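Local coordinates for biliverdin reductase (Synechocystis sp., PDB 5B3V), which probably reduces biliverdin IX alpha to bilirubin with NADPH, which its Rossmann-fold domain binds, at residues 19-24 with 41-46; 26-31 with 285-290; 77-82 with 100-105. One frame throughout, in Å; residues are numbered along the deposited sequence.

Interaction 1: 19-24 with 41-46; sequences VGTGYA and VSFWGN. With NAP (NADP nicotinamide-adenine-dinucleotide phosphate), chain E.
Val19 meets Trp44 methyl to ring edge: CG1 lies near the indole plane, 3.6 Å from CE3, and the two side chains slant across each other on one face of the parallel sheet. The valine's chi1 of 172° sets CG1 anti to the main-chain nitrogen, so that this methyl rather than CG2 reaches the edge of the six-membered ring. One residue on, Gly20 N donates to Trp44 O at 2.7 Å and ties the end of one strand to its neighbour. Thr21 then uses its two branches differently. Its CG2 comes obliquely to the Phe43 ring, 3.5 Å from CE1, and also lies near Gly45 CA, while OG1 hydrogen-bonds the adenosine ribose hydroxyl O3B of NADP at 3.0 Å, either group being a possible donor. Thr21 N gives O3B a second bond of 2.9 Å. This is the beta-alpha-beta unit of strand 14-19, helix 23-34 and strand 38-44 in the Rossmann fold, and Gly20 and Gly22 fit its GxGxxA dinucleotide-binding pattern. Gly22, at the N-cap, brings CA to 3.2 Å from the ester oxygen O5B of NADP, where a CB would overlap that oxygen. From the first turn of the helix, Tyr23 N donates to O1A at 3.0 Å and Ala24 N to O2N at 3.0 Å, one amide to each phosphate of the pyrophosphate. Trp44 CH2 approaches the adenine obliquely near C2A; beyond these strands its indole meets Trp66 edge to face, and Phe43 packs against Phe54.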
loop_
_atom_site.group_PDB
_atom_site.type_symbol
_atom_site.label_atom_id
_atom_site.label_comp_id
_atom_site.label_asym_id
_atom_site.label_seq_id
_atom_site.Cartn_x
_atom_site.Cartn_y
_atom_site.Cartn_z
ATOM N N VAL A 19 8.065 4.969 -12.785
ATOM C CA VAL A 19 6.826 5.519 -13.321
ATOM C C VAL A 19 6.186 6.344 -12.211
ATOM O O VAL A 19 5.625 5.797 -11.254
ATOM C CB VAL A 19 5.885 4.426 -13.836
ATOM C CG1 VAL A 19 4.543 5.028 -14.208
ATOM C CG2 VAL A 19 6.503 3.725 -15.038
ATOM N N GLY A 20 6.265 7.666 -12.342
ATOM C CA GLY A 20 5.808 8.575 -11.310
ATOM C C GLY A 20 6.922 9.473 -10.810
ATOM O O GLY A 20 8.102 9.133 -10.943
ATOM N N THR A 21 6.566 10.630 -10.241
ATOM C CA THR A 21 7.551 11.558 -9.695
ATOM C C THR A 21 7.186 12.053 -8.299
ATOM O O THR A 21 7.804 13.009 -7.815
ATOM C CB THR A 21 7.743 12.768 -10.623
ATOM O OG1 THR A 21 6.492 13.442 -10.806
ATOM C CG2 THR A 21 8.283 12.335 -11.976
ATOM N N GLY A 22 6.209 11.433 -7.640
ATOM C CA GLY A 22 5.748 11.880 -6.342
ATOM C C GLY A 22 6.631 11.407 -5.206
ATOM O O GLY A 22 7.786 11.017 -5.397
ATOM N N TYR A 23 6.066 11.442 -3.996
ATOM C CA TYR A 23 6.824 11.122 -2.789
ATOM C C TYR A 23 7.461 9.740 -2.877
ATOM O O TYR A 23 8.676 9.586 -2.707
ATOM C CB TYR A 23 5.914 11.212 -1.560
ATOM C CG TYR A 23 6.586 10.771 -0.278
ATOM C CD1 TYR A 23 7.373 11.651 0.453
ATOM C CD2 TYR A 23 6.439 9.472 0.202
ATOM C CE1 TYR A 23 7.999 11.252 1.620
ATOM C CE2 TYR A 23 7.059 9.065 1.371
ATOM C CZ TYR A 23 7.836 9.960 2.076
ATOM O OH TYR A 23 8.453 9.561 3.240
ATOM N N ALA A 24 6.639 8.718 -3.129
ATOM C CA ALA A 24 7.149 7.355 -3.213
ATOM C C ALA A 24 8.172 7.214 -4.331
ATOM O O ALA A 24 9.176 6.511 -4.177
ATOM C CB ALA A 24 5.995 6.374 -3.422
ATOM N N VAL A 41 17.605 4.564 -14.775
ATOM C CA VAL A 41 17.816 4.820 -16.194
ATOM C C VAL A 41 16.851 5.867 -16.729
ATOM O O VAL A 41 17.269 6.844 -17.350
ATOM C CB VAL A 41 17.710 3.499 -16.987
ATOM C CG1 VAL A 41 17.826 3.767 -18.474
ATOM C CG2 VAL A 41 18.787 2.542 -16.528
ATOM N N SER A 42 15.551 5.678 -16.504
ATOM C CA SER A 42 14.539 6.566 -17.060
ATOM C C SER A 42 13.440 6.787 -16.027
ATOM O O SER A 42 13.435 6.181 -14.950
ATOM C CB SER A 42 13.972 6.006 -18.368
ATOM O OG SER A 42 13.460 4.696 -18.187
ATOM N N PHE A 43 12.507 7.675 -16.360
ATOM C CA PHE A 43 11.354 7.944 -15.512
ATOM C C PHE A 43 10.278 8.614 -16.355
ATOM O O PHE A 43 10.567 9.207 -17.397
ATOM C CB PHE A 43 11.722 8.814 -14.305
ATOM C CG PHE A 43 11.741 10.288 -14.594
ATOM C CD1 PHE A 43 10.634 11.076 -14.322
ATOM C CD2 PHE A 43 12.867 10.885 -15.132
ATOM C CE1 PHE A 43 10.655 12.431 -14.584
ATOM C CE2 PHE A 43 12.895 12.239 -15.396
ATOM C CZ PHE A 43 11.788 13.013 -15.121
ATOM N N TRP A 44 9.032 8.509 -15.891
ATOM C CA TRP A 44 7.896 9.140 -16.550
ATOM C C TRP A 44 7.039 9.842 -15.508
ATOM O O TRP A 44 6.862 9.336 -14.396
ATOM C CB TRP A 44 7.063 8.111 -17.328
ATOM C CG TRP A 44 5.813 8.674 -17.912
ATOM C CD1 TRP A 44 5.698 9.409 -19.054
ATOM C CD2 TRP A 44 4.489 8.537 -17.388
ATOM N NE1 TRP A 44 4.384 9.744 -19.270
ATOM C CE2 TRP A 44 3.621 9.219 -18.261
ATOM C CE3 TRP A 44 3.953 7.903 -16.262
ATOM C CZ2 TRP A 44 2.246 9.288 -18.044
ATOM C CZ3 TRP A 44 2.591 7.972 -16.049
ATOM C CH2 TRP A 44 1.751 8.659 -16.934
ATOM N N GLY A 45 6.515 11.012 -15.868
ATOM C CA GLY A 45 5.734 11.800 -14.933
ATOM C C GLY A 45 4.430 12.338 -15.488
ATOM O O GLY A 45 3.818 11.731 -16.372
ATOM N N ASN A 46 3.950 13.405 -14.893
ATOM C CA ASN A 46 2.685 13.999 -15.243
ATOM C C ASN A 46 2.768 15.484 -15.537
ATOM O O ASN A 46 2.858 15.828 -16.651
ATOM C CB ASN A 46 1.661 13.630 -14.171
ATOM C CG ASN A 46 0.315 14.212 -14.404
ATOM O OD1 ASN A 46 -0.137 15.028 -13.641
ATOM N ND2 ASN A 46 -0.328 13.788 -15.429
HETATM P PA NAP E . 2.071 11.470 -5.172
HETATM O O1A NAP E . 3.175 12.010 -4.352
HETATM O O2A NAP E . 0.886 12.311 -5.431
HETATM O O5B NAP E . 2.703 11.055 -6.599
HETATM C C5B NAP E . 1.979 10.699 -7.779
HETATM C C4B NAP E . 2.802 10.928 -9.076
HETATM O O4B NAP E . 1.420 11.199 -9.513
HETATM C C3B NAP E . 3.329 12.194 -9.820
HETATM O O3B NAP E . 4.002 11.812 -11.023
HETATM C C2B NAP E . 1.985 12.795 -10.073
HETATM O O2B NAP E . 1.914 13.949 -10.963
HETATM C C1B NAP E . 1.503 11.574 -10.861
HETATM N N9A NAP E . 0.127 11.831 -11.294
HETATM C C8A NAP E . -0.746 12.591 -10.639
HETATM N N7A NAP E . -1.865 12.628 -11.357
HETATM C C5A NAP E . -1.675 11.916 -12.466
HETATM C C6A NAP E . -2.490 11.654 -13.488
HETATM N N6A NAP E . -3.708 12.184 -13.412
HETATM N N1A NAP E . -2.109 10.903 -14.532
HETATM C C2A NAP E . -0.812 10.381 -14.535
HETATM N N3A NAP E . 0.027 10.671 -13.447
HETATM C C4A NAP E . -0.423 11.452 -12.448
HETATM O O3 NAP E . 1.525 10.121 -4.459
HETATM P PN NAP E . 2.319 8.914 -3.730
HETATM O O1N NAP E . 1.866 8.848 -2.325
HETATM O O2N NAP E . 3.757 9.048 -4.039
HETATM O O5D NAP E . 1.764 7.605 -4.488
HETATM C C5D NAP E . 2.314 6.790 -5.519
HETATM C C4D NAP E . 1.481 5.473 -5.558
HETATM O O4D NAP E . 1.958 5.478 -4.141
HETATM C C3D NAP E . 0.070 5.045 -5.068
HETATM O O3D NAP E . -0.122 3.654 -5.325
HETATM C C2D NAP E . 0.238 5.286 -3.614
HETATM O O2D NAP E . -0.878 4.759 -2.889
HETATM C C1D NAP E . 1.389 4.346 -3.498
HETATM N N1N NAP E . 1.854 4.331 -2.097
HETATM C C2N NAP E . 2.341 5.512 -1.540
HETATM C C3N NAP E . 2.784 5.524 -0.225
HETATM C C7N NAP E . 3.283 6.696 0.320
HETATM O O7N NAP E . 3.245 7.758 -0.295
HETATM N N7N NAP E . 3.758 6.577 1.548
HETATM C C4N NAP E . 2.777 4.361 0.536
HETATM C C5N NAP E . 2.289 3.183 -0.014
HETATM C C6N NAP E . 1.833 3.162 -1.327
HETATM P P2B NAP E . 2.483 15.420 -10.738
HETATM O O1X NAP E . 1.392 16.236 -11.285
HETATM O O2X NAP E . 2.698 15.518 -9.288
HETATM O O3X NAP E . 3.727 15.424 -11.543
#

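Interaction 2: 26-31 with 285-290; sequences QRRAEV and GLFRQD. With NAP (NADP nicotinamide-adenine-dinucleotide phosphate), chain E.
The helical segments 26-31 and 286-290 approach to 9.3 Å between their axes, their directions 55° apart, with Arg27 nearest Phe287 and Val31 nearest Arg288 along the backbones. Arg28 bends at chi2 (-70°) and passes the Phe287 ring at its edge, NE 3.8 Å from CD1. Its guanidinium then forms a salt bridge with Asp290: NH2 donates to OD2 at 2.5 Å, and NH1 adds a weak bond to the same oxygen. OD2 lies in the guanidinium plane, but the carboxylate is turned nearly perpendicular to it; Glu104 is a second acidic partner of NH2. Arg27 lays CB against Phe287 CB at 3.9 Å, while its own guanidinium turns back to grip Glu30 side-on with NE and NH2. Val31 CG2 sits over one face of the Arg288 guanidinium and also touches Arg288 CB. The far end of the Phe287 ring reaches the nicotinamide, CE2 being 3.7 Å from N7N of NADP. Helix 286-300, from the C-terminal family region, thus packs on the first helix of the Rossmann beta-alpha-beta unit, beside the nicotinamide pocket.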
loop_
_atom_site.group_PDB
_atom_site.type_symbol
_atom_site.label_atom_id
_atom_site.label_comp_id
_atom_site.label_asym_id
_atom_site.label_seq_id
_atom_site.Cartn_x
_atom_site.Cartn_y
_atom_site.Cartn_z
ATOM N N GLN A 26 10.241 9.409 -5.363
ATOM C CA GLN A 26 11.498 10.072 -5.029
ATOM C C GLN A 26 12.335 9.227 -4.076
ATOM O O GLN A 26 13.556 9.109 -4.245
ATOM C CB GLN A 26 11.218 11.451 -4.437
ATOM C CG GLN A 26 10.666 12.441 -5.453
ATOM C CD GLN A 26 10.000 13.639 -4.807
ATOM O OE1 GLN A 26 10.375 14.061 -3.714
ATOM N NE2 GLN A 26 9.003 14.195 -5.486
ATOM N N ARG A 27 11.697 8.638 -3.059
ATOM C CA ARG A 27 12.413 7.749 -2.150
ATOM C C ARG A 27 13.035 6.582 -2.905
ATOM O O ARG A 27 14.141 6.136 -2.577
ATOM C CB ARG A 27 11.472 7.231 -1.060
ATOM C CG ARG A 27 10.574 8.280 -0.419
ATOM C CD ARG A 27 11.287 9.084 0.666
ATOM N NE ARG A 27 12.087 10.178 0.120
ATOM C CZ ARG A 27 11.579 11.265 -0.452
ATOM N NH1 ARG A 27 10.266 11.410 -0.567
ATOM N NH2 ARG A 27 12.383 12.209 -0.918
ATOM N N ARG A 28 12.351 6.137 -3.905
ATOM C CA ARG A 28 12.895 5.065 -4.732
ATOM C C ARG A 28 14.115 5.538 -5.509
ATOM O O ARG A 28 15.142 4.849 -5.549
ATOM C CB ARG A 28 11.819 4.550 -5.685
ATOM C CG ARG A 28 10.659 3.889 -4.981
ATOM C CD ARG A 28 11.089 2.572 -4.369
ATOM N NE ARG A 28 9.964 1.840 -3.799
ATOM C CZ ARG A 28 9.990 0.545 -3.499
ATOM N NH1 ARG A 28 11.084 -0.170 -3.727
ATOM N NH2 ARG A 28 8.917 -0.039 -2.984
ATOM N N ALA A 29 14.000 6.650 -6.155
ATOM C CA ALA A 29 15.126 7.195 -6.905
ATOM C C ALA A 29 16.353 7.342 -6.014
ATOM O O ALA A 29 17.464 6.962 -6.399
ATOM C CB ALA A 29 14.739 8.539 -7.527
ATOM N N GLU A 30 16.161 7.870 -4.802
ATOM C CA GLU A 30 17.266 8.020 -3.859
ATOM C C GLU A 30 17.978 6.694 -3.614
ATOM O O GLU A 30 19.200 6.593 -3.772
ATOM C CB GLU A 30 16.751 8.600 -2.541
ATOM C CG GLU A 30 16.275 10.036 -2.639
ATOM C CD GLU A 30 15.431 10.448 -1.452
ATOM O OE1 GLU A 30 15.210 9.603 -0.559
ATOM O OE2 GLU A 30 14.995 11.617 -1.412
ATOM N N VAL A 31 17.222 5.658 -3.242
ATOM C CA VAL A 31 17.832 4.378 -2.894
ATOM C C VAL A 31 18.447 3.716 -4.124
ATOM O O VAL A 31 19.552 3.162 -4.055
ATOM C CB VAL A 31 16.800 3.457 -2.214
ATOM C CG1 VAL A 31 17.453 2.148 -1.786
ATOM C CG2 VAL A 31 16.155 4.150 -1.018
ATOM N N GLY A 285 13.353 4.548 6.936
ATOM C CA GLY A 285 13.117 4.462 5.544
ATOM C C GLY A 285 12.533 3.112 5.290
ATOM O O GLY A 285 13.254 2.180 5.042
ATOM N N LEU A 286 11.218 3.018 5.372
ATOM C CA LEU A 286 10.509 1.800 4.996
ATOM C C LEU A 286 10.601 1.554 3.497
ATOM O O LEU A 286 10.681 0.405 3.047
ATOM C CB LEU A 286 9.051 1.893 5.444
ATOM C CG LEU A 286 8.846 2.418 6.866
ATOM C CD1 LEU A 286 7.483 3.075 7.011
ATOM C CD2 LEU A 286 9.013 1.295 7.877
ATOM N N PHE A 287 10.599 2.631 2.707
ATOM C CA PHE A 287 10.820 2.502 1.271
ATOM C C PHE A 287 12.217 1.970 0.979
ATOM O O PHE A 287 12.401 1.142 0.080
ATOM C CB PHE A 287 10.602 3.850 0.587
ATOM C CG PHE A 287 9.160 4.163 0.320
ATOM C CD1 PHE A 287 8.468 3.484 -0.667
ATOM C CD2 PHE A 287 8.495 5.135 1.050
ATOM C CE1 PHE A 287 7.144 3.761 -0.923
ATOM C CE2 PHE A 287 7.167 5.417 0.798
ATOM C CZ PHE A 287 6.492 4.726 -0.192
ATOM N N ARG A 288 13.218 2.438 1.730
ATOM C CA ARG A 288 14.572 1.922 1.564
ATOM C C ARG A 288 14.638 0.439 1.903
ATOM O O ARG A 288 15.295 -0.336 1.198
ATOM C CB ARG A 288 15.552 2.727 2.422
ATOM C CG ARG A 288 16.779 1.948 2.856
ATOM C CD ARG A 288 17.822 2.842 3.504
ATOM N NE ARG A 288 18.733 3.423 2.520
ATOM C CZ ARG A 288 18.829 4.725 2.269
ATOM N NH1 ARG A 288 18.069 5.586 2.933
ATOM N NH2 ARG A 288 19.686 5.166 1.359
ATOM N N GLN A 289 13.944 0.021 2.968
ATOM C CA GLN A 289 13.884 -1.399 3.307
ATOM C C GLN A 289 13.278 -2.215 2.175
ATOM O O GLN A 289 13.786 -3.289 1.832
ATOM C CB GLN A 289 13.076 -1.614 4.587
ATOM C CG GLN A 289 13.543 -0.826 5.795
ATOM C CD GLN A 289 13.018 -1.410 7.094
ATOM O OE1 GLN A 289 12.838 -2.624 7.212
ATOM N NE2 GLN A 289 12.757 -0.550 8.071
ATOM N N ASP A 290 12.227 -1.723 1.660
ATOM C CA ASP A 290 11.580 -2.445 0.567
ATOM C C ASP A 290 12.490 -2.523 -0.651
ATOM O O ASP A 290 12.672 -3.595 -1.238
ATOM C CB ASP A 290 10.257 -1.769 0.207
ATOM C CG ASP A 290 9.463 -2.551 -0.820
ATOM O OD1 ASP A 290 8.710 -3.462 -0.418
ATOM O OD2 ASP A 290 9.594 -2.261 -2.028
HETATM P PA NAP E . 2.071 11.470 -5.172
HETATM O O1A NAP E . 3.175 12.010 -4.352
HETATM O O2A NAP E . 0.886 12.311 -5.431
HETATM O O5B NAP E . 2.703 11.055 -6.599
HETATM C C5B NAP E . 1.979 10.699 -7.779
HETATM C C4B NAP E . 2.802 10.928 -9.076
HETATM O O4B NAP E . 1.420 11.199 -9.513
HETATM C C3B NAP E . 3.329 12.194 -9.820
HETATM O O3B NAP E . 4.002 11.812 -11.023
HETATM C C2B NAP E . 1.985 12.795 -10.073
HETATM O O2B NAP E . 1.914 13.949 -10.963
HETATM C C1B NAP E . 1.503 11.574 -10.861
HETATM N N9A NAP E . 0.127 11.831 -11.294
HETATM C C8A NAP E . -0.746 12.591 -10.639
HETATM N N7A NAP E . -1.865 12.628 -11.357
HETATM C C5A NAP E . -1.675 11.916 -12.466
HETATM C C6A NAP E . -2.490 11.654 -13.488
HETATM N N6A NAP E . -3.708 12.184 -13.412
HETATM N N1A NAP E . -2.109 10.903 -14.532
HETATM C C2A NAP E . -0.812 10.381 -14.535
HETATM N N3A NAP E . 0.027 10.671 -13.447
HETATM C C4A NAP E . -0.423 11.452 -12.448
HETATM O O3 NAP E . 1.525 10.121 -4.459
HETATM P PN NAP E . 2.319 8.914 -3.730
HETATM O O1N NAP E . 1.866 8.848 -2.325
HETATM O O2N NAP E . 3.757 9.048 -4.039
HETATM O O5D NAP E . 1.764 7.605 -4.488
HETATM C C5D NAP E . 2.314 6.790 -5.519
HETATM C C4D NAP E . 1.481 5.473 -5.558
HETATM O O4D NAP E . 1.958 5.478 -4.141
HETATM C C3D NAP E . 0.070 5.045 -5.068
HETATM O O3D NAP E . -0.122 3.654 -5.325
HETATM C C2D NAP E . 0.238 5.286 -3.614
HETATM O O2D NAP E . -0.878 4.759 -2.889
HETATM C C1D NAP E . 1.389 4.346 -3.498
HETATM N N1N NAP E . 1.854 4.331 -2.097
HETATM C C2N NAP E . 2.341 5.512 -1.540
HETATM C C3N NAP E . 2.784 5.524 -0.225
HETATM C C7N NAP E . 3.283 6.696 0.320
HETATM O O7N NAP E . 3.245 7.758 -0.295
HETATM N N7N NAP E . 3.758 6.577 1.548
HETATM C C4N NAP E . 2.777 4.361 0.536
HETATM C C5N NAP E . 2.289 3.183 -0.014
HETATM C C6N NAP E . 1.833 3.162 -1.327
HETATM P P2B NAP E . 2.483 15.420 -10.738
HETATM O O1X NAP E . 1.392 16.236 -11.285
HETATM O O2X NAP E . 2.698 15.518 -9.288
HETATM O O3X NAP E . 3.727 15.424 -11.543
#

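Interaction 3: 77-82 with 100-105; sequences LVLIAT and HVVLEY. With NAP (NADP nicotinamide-adenine-dinucleotide phosphate), chain E.
Ala81 CB faces Glu104 OE1 at 3.3 Å where two parallel neighbours in the Rossmann sheet, segments 77-82 and 100-105, joined through helix 87-96 in a beta-alpha-beta unit, come up to the cofactor. Glu104 CB rests against the nicotinamide ribose, 3.4 Å from C1D; beyond it the chain bends at chi2 (61°), turning OE1 to Ala81 while OE2 pairs with Arg28. Tyr105 follows with its ring against the nicotinamide: C6N of NADP stands 3.8 Å above the centre of the tyrosine ring, and the phenol OH hydrogen-bonds both Ser187 and the bound biliverdin. With an alanine in place of Tyr105, the nicotinamide would probably lose the surface against C5N and C6N, and biliverdin its hydroxyl partner. Behind this first shell the strands are laced by four backbone hydrogen bonds, Val78 N to His100 O, Val102 N to Val78 O, Ile80 N to Val102 O and Glu104 N to Ile80 O, which set Glu104 level with Ala81. On one face Ile80 and Leu103 lie side by side and point the same way, CG2 to CD2 3.7 Å, against helix 87-96; Ile80 CD1 also reaches Val101 CG1. On the other, Leu79 CD1 slants against Val102 CG1 at 3.8 Å, with helix 286-300 covering Val102. At the far end Leu77 crosses His100 at about a right angle, its CD1 methyl 3.7 Å from His100 CB.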
loop_
_atom_site.group_PDB
_atom_site.type_symbol
_atom_site.label_atom_id
_atom_site.label_comp_id
_atom_site.label_asym_id
_atom_site.label_seq_id
_atom_site.Cartn_x
_atom_site.Cartn_y
_atom_site.Cartn_z
ATOM N N LEU A 77 13.761 -3.361 -15.058
ATOM C CA LEU A 77 12.744 -3.362 -14.016
ATOM C C LEU A 77 11.947 -2.070 -14.081
ATOM O O LEU A 77 12.525 -0.984 -14.172
ATOM C CB LEU A 77 13.387 -3.528 -12.631
ATOM C CG LEU A 77 12.485 -3.687 -11.402
ATOM C CD1 LEU A 77 13.091 -4.675 -10.421
ATOM C CD2 LEU A 77 12.249 -2.352 -10.708
ATOM N N VAL A 78 10.623 -2.192 -14.033
ATOM C CA VAL A 78 9.726 -1.044 -13.990
ATOM C C VAL A 78 9.254 -0.865 -12.557
ATOM O O VAL A 78 8.798 -1.825 -11.923
ATOM C CB VAL A 78 8.532 -1.229 -14.943
ATOM C CG1 VAL A 78 7.500 -0.130 -14.728
ATOM C CG2 VAL A 78 8.999 -1.254 -16.387
ATOM N N LEU A 79 9.367 0.353 -12.039
ATOM C CA LEU A 79 8.855 0.688 -10.717
ATOM C C LEU A 79 7.643 1.589 -10.882
ATOM O O LEU A 79 7.763 2.711 -11.383
ATOM C CB LEU A 79 9.913 1.369 -9.853
ATOM C CG LEU A 79 9.415 1.552 -8.421
ATOM C CD1 LEU A 79 10.412 0.964 -7.441
ATOM C CD2 LEU A 79 9.134 3.015 -8.112
ATOM N N ILE A 80 6.490 1.101 -10.447
ATOM C CA ILE A 80 5.216 1.772 -10.659
ATOM C C ILE A 80 4.841 2.452 -9.348
ATOM O O ILE A 80 4.407 1.801 -8.393
ATOM C CB ILE A 80 4.143 0.789 -11.129
ATOM C CG1 ILE A 80 4.540 0.214 -12.490
ATOM C CG2 ILE A 80 2.793 1.468 -11.208
ATOM C CD1 ILE A 80 3.752 -1.002 -12.897
ATOM N N ALA A 81 5.026 3.769 -9.300
ATOM C CA ALA A 81 4.635 4.598 -8.168
ATOM C C ALA A 81 3.801 5.778 -8.645
ATOM O O ALA A 81 4.022 6.924 -8.243
ATOM C CB ALA A 81 5.859 5.076 -7.388
ATOM N N THR A 82 2.840 5.516 -9.524
ATOM C CA THR A 82 1.952 6.530 -10.070
ATOM C C THR A 82 0.545 6.330 -9.508
ATOM O O THR A 82 0.329 5.530 -8.590
ATOM C CB THR A 82 1.963 6.481 -11.600
ATOM O OG1 THR A 82 1.067 7.471 -12.122
ATOM C CG2 THR A 82 1.537 5.105 -12.088
ATOM N N HIS A 100 10.821 -6.927 -14.913
ATOM C CA HIS A 100 10.422 -7.090 -13.523
ATOM C C HIS A 100 9.584 -5.886 -13.104
ATOM O O HIS A 100 9.861 -4.750 -13.498
ATOM C CB HIS A 100 11.646 -7.221 -12.617
ATOM C CG HIS A 100 12.588 -8.316 -13.014
ATOM N ND1 HIS A 100 12.343 -9.648 -12.752
ATOM C CD2 HIS A 100 13.786 -8.274 -13.645
ATOM C CE1 HIS A 100 13.347 -10.377 -13.208
ATOM N NE2 HIS A 100 14.235 -9.567 -13.754
ATOM N N VAL A 101 8.546 -6.131 -12.313
ATOM C CA VAL A 101 7.605 -5.079 -11.942
ATOM C C VAL A 101 7.524 -4.998 -10.425
ATOM O O VAL A 101 7.099 -5.957 -9.771
ATOM C CB VAL A 101 6.209 -5.308 -12.548
ATOM C CG1 VAL A 101 5.241 -4.247 -12.051
ATOM C CG2 VAL A 101 6.278 -5.288 -14.067
ATOM N N VAL A 102 7.928 -3.856 -9.874
ATOM C CA VAL A 102 7.688 -3.508 -8.479
ATOM C C VAL A 102 6.596 -2.450 -8.440
ATOM O O VAL A 102 6.670 -1.444 -9.156
ATOM C CB VAL A 102 8.968 -2.998 -7.795
ATOM C CG1 VAL A 102 8.631 -2.263 -6.501
ATOM C CG2 VAL A 102 9.922 -4.147 -7.522
ATOM N N LEU A 103 5.584 -2.670 -7.606
ATOM C CA LEU A 103 4.467 -1.746 -7.477
ATOM C C LEU A 103 4.334 -1.271 -6.040
ATOM O O LEU A 103 4.560 -2.034 -5.095
ATOM C CB LEU A 103 3.141 -2.383 -7.914
ATOM C CG LEU A 103 2.864 -2.648 -9.392
ATOM C CD1 LEU A 103 2.545 -4.114 -9.610
ATOM C CD2 LEU A 103 1.716 -1.775 -9.873
ATOM N N GLU A 104 3.987 0.000 -5.892
ATOM C CA GLU A 104 3.408 0.491 -4.656
ATOM C C GLU A 104 1.943 0.076 -4.624
ATOM O O GLU A 104 1.261 0.114 -5.651
ATOM C CB GLU A 104 3.536 2.011 -4.583
ATOM C CG GLU A 104 4.708 2.529 -3.764
ATOM C CD GLU A 104 6.054 2.077 -4.297
ATOM O OE1 GLU A 104 6.499 2.614 -5.332
ATOM O OE2 GLU A 104 6.671 1.185 -3.678
ATOM N N TYR A 105 1.463 -0.342 -3.458
ATOM C CA TYR A 105 0.093 -0.851 -3.373
ATOM C C TYR A 105 -0.913 0.248 -3.729
ATOM O O TYR A 105 -0.639 1.428 -3.520
ATOM C CB TYR A 105 -0.195 -1.437 -1.980
ATOM C CG TYR A 105 -0.252 -0.458 -0.819
ATOM C CD1 TYR A 105 -1.337 0.395 -0.647
ATOM C CD2 TYR A 105 0.757 -0.431 0.135
ATOM C CE1 TYR A 105 -1.398 1.272 0.416
ATOM C CE2 TYR A 105 0.702 0.439 1.206
ATOM C CZ TYR A 105 -0.375 1.288 1.340
ATOM O OH TYR A 105 -0.431 2.157 2.403
HETATM P PA NAP E . 2.071 11.470 -5.172
HETATM O O1A NAP E . 3.175 12.010 -4.352
HETATM O O2A NAP E . 0.886 12.311 -5.431
HETATM O O5B NAP E . 2.703 11.055 -6.599
HETATM C C5B NAP E . 1.979 10.699 -7.779
HETATM C C4B NAP E . 2.802 10.928 -9.076
HETATM O O4B NAP E . 1.420 11.199 -9.513
HETATM C C3B NAP E . 3.329 12.194 -9.820
HETATM O O3B NAP E . 4.002 11.812 -11.023
HETATM C C2B NAP E . 1.985 12.795 -10.073
HETATM O O2B NAP E . 1.914 13.949 -10.963
HETATM C C1B NAP E . 1.503 11.574 -10.861
HETATM N N9A NAP E . 0.127 11.831 -11.294
HETATM C C8A NAP E . -0.746 12.591 -10.639
HETATM N N7A NAP E . -1.865 12.628 -11.357
HETATM C C5A NAP E . -1.675 11.916 -12.466
HETATM C C6A NAP E . -2.490 11.654 -13.488
HETATM N N6A NAP E . -3.708 12.184 -13.412
HETATM N N1A NAP E . -2.109 10.903 -14.532
HETATM C C2A NAP E . -0.812 10.381 -14.535
HETATM N N3A NAP E . 0.027 10.671 -13.447
HETATM C C4A NAP E . -0.423 11.452 -12.448
HETATM O O3 NAP E . 1.525 10.121 -4.459
HETATM P PN NAP E . 2.319 8.914 -3.730
HETATM O O1N NAP E . 1.866 8.848 -2.325
HETATM O O2N NAP E . 3.757 9.048 -4.039
HETATM O O5D NAP E . 1.764 7.605 -4.488
HETATM C C5D NAP E . 2.314 6.790 -5.519
HETATM C C4D NAP E . 1.481 5.473 -5.558
HETATM O O4D NAP E . 1.958 5.478 -4.141
HETATM C C3D NAP E . 0.070 5.045 -5.068
HETATM O O3D NAP E . -0.122 3.654 -5.325
HETATM C C2D NAP E . 0.238 5.286 -3.614
HETATM O O2D NAP E . -0.878 4.759 -2.889
HETATM C C1D NAP E . 1.389 4.346 -3.498
HETATM N N1N NAP E . 1.854 4.331 -2.097
HETATM C C2N NAP E . 2.341 5.512 -1.540
HETATM C C3N NAP E . 2.784 5.524 -0.225
HETATM C C7N NAP E . 3.283 6.696 0.320
HETATM O O7N NAP E . 3.245 7.758 -0.295
HETATM N N7N NAP E . 3.758 6.577 1.548
HETATM C C4N NAP E . 2.777 4.361 0.536
HETATM C C5N NAP E . 2.289 3.183 -0.014
HETATM C C6N NAP E . 1.833 3.162 -1.327
HETATM P P2B NAP E . 2.483 15.420 -10.738
HETATM O O1X NAP E . 1.392 16.236 -11.285
HETATM O O2X NAP E . 2.698 15.518 -9.288
HETATM O O3X NAP E . 3.727 15.424 -11.543
#

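In the fold
Interactions 1 and 3 lie in one parallel sheet, their centres 10 Å apart: strand 14-19 runs between 38-44 and 77-80, and Val19 hydrogen-bonds Leu79 and Ala81 through the backbone. Along the chain, interaction 1 closes before interaction 3 opens, each within its own beta-alpha-beta unit. Interaction 2, 13 Å from interaction 1 and 12 Å from interaction 3, shares helix 23-34 with the former, their segments alternating, and encloses interaction 3 in its loop of more than 250 residues. Arg28 NH2 lies 2.7 Å from Glu104 OE2. All three touch the same NADP: it is met by the strand ends and first helix of the Rossmann domain and, through Phe287, by helix 286-300.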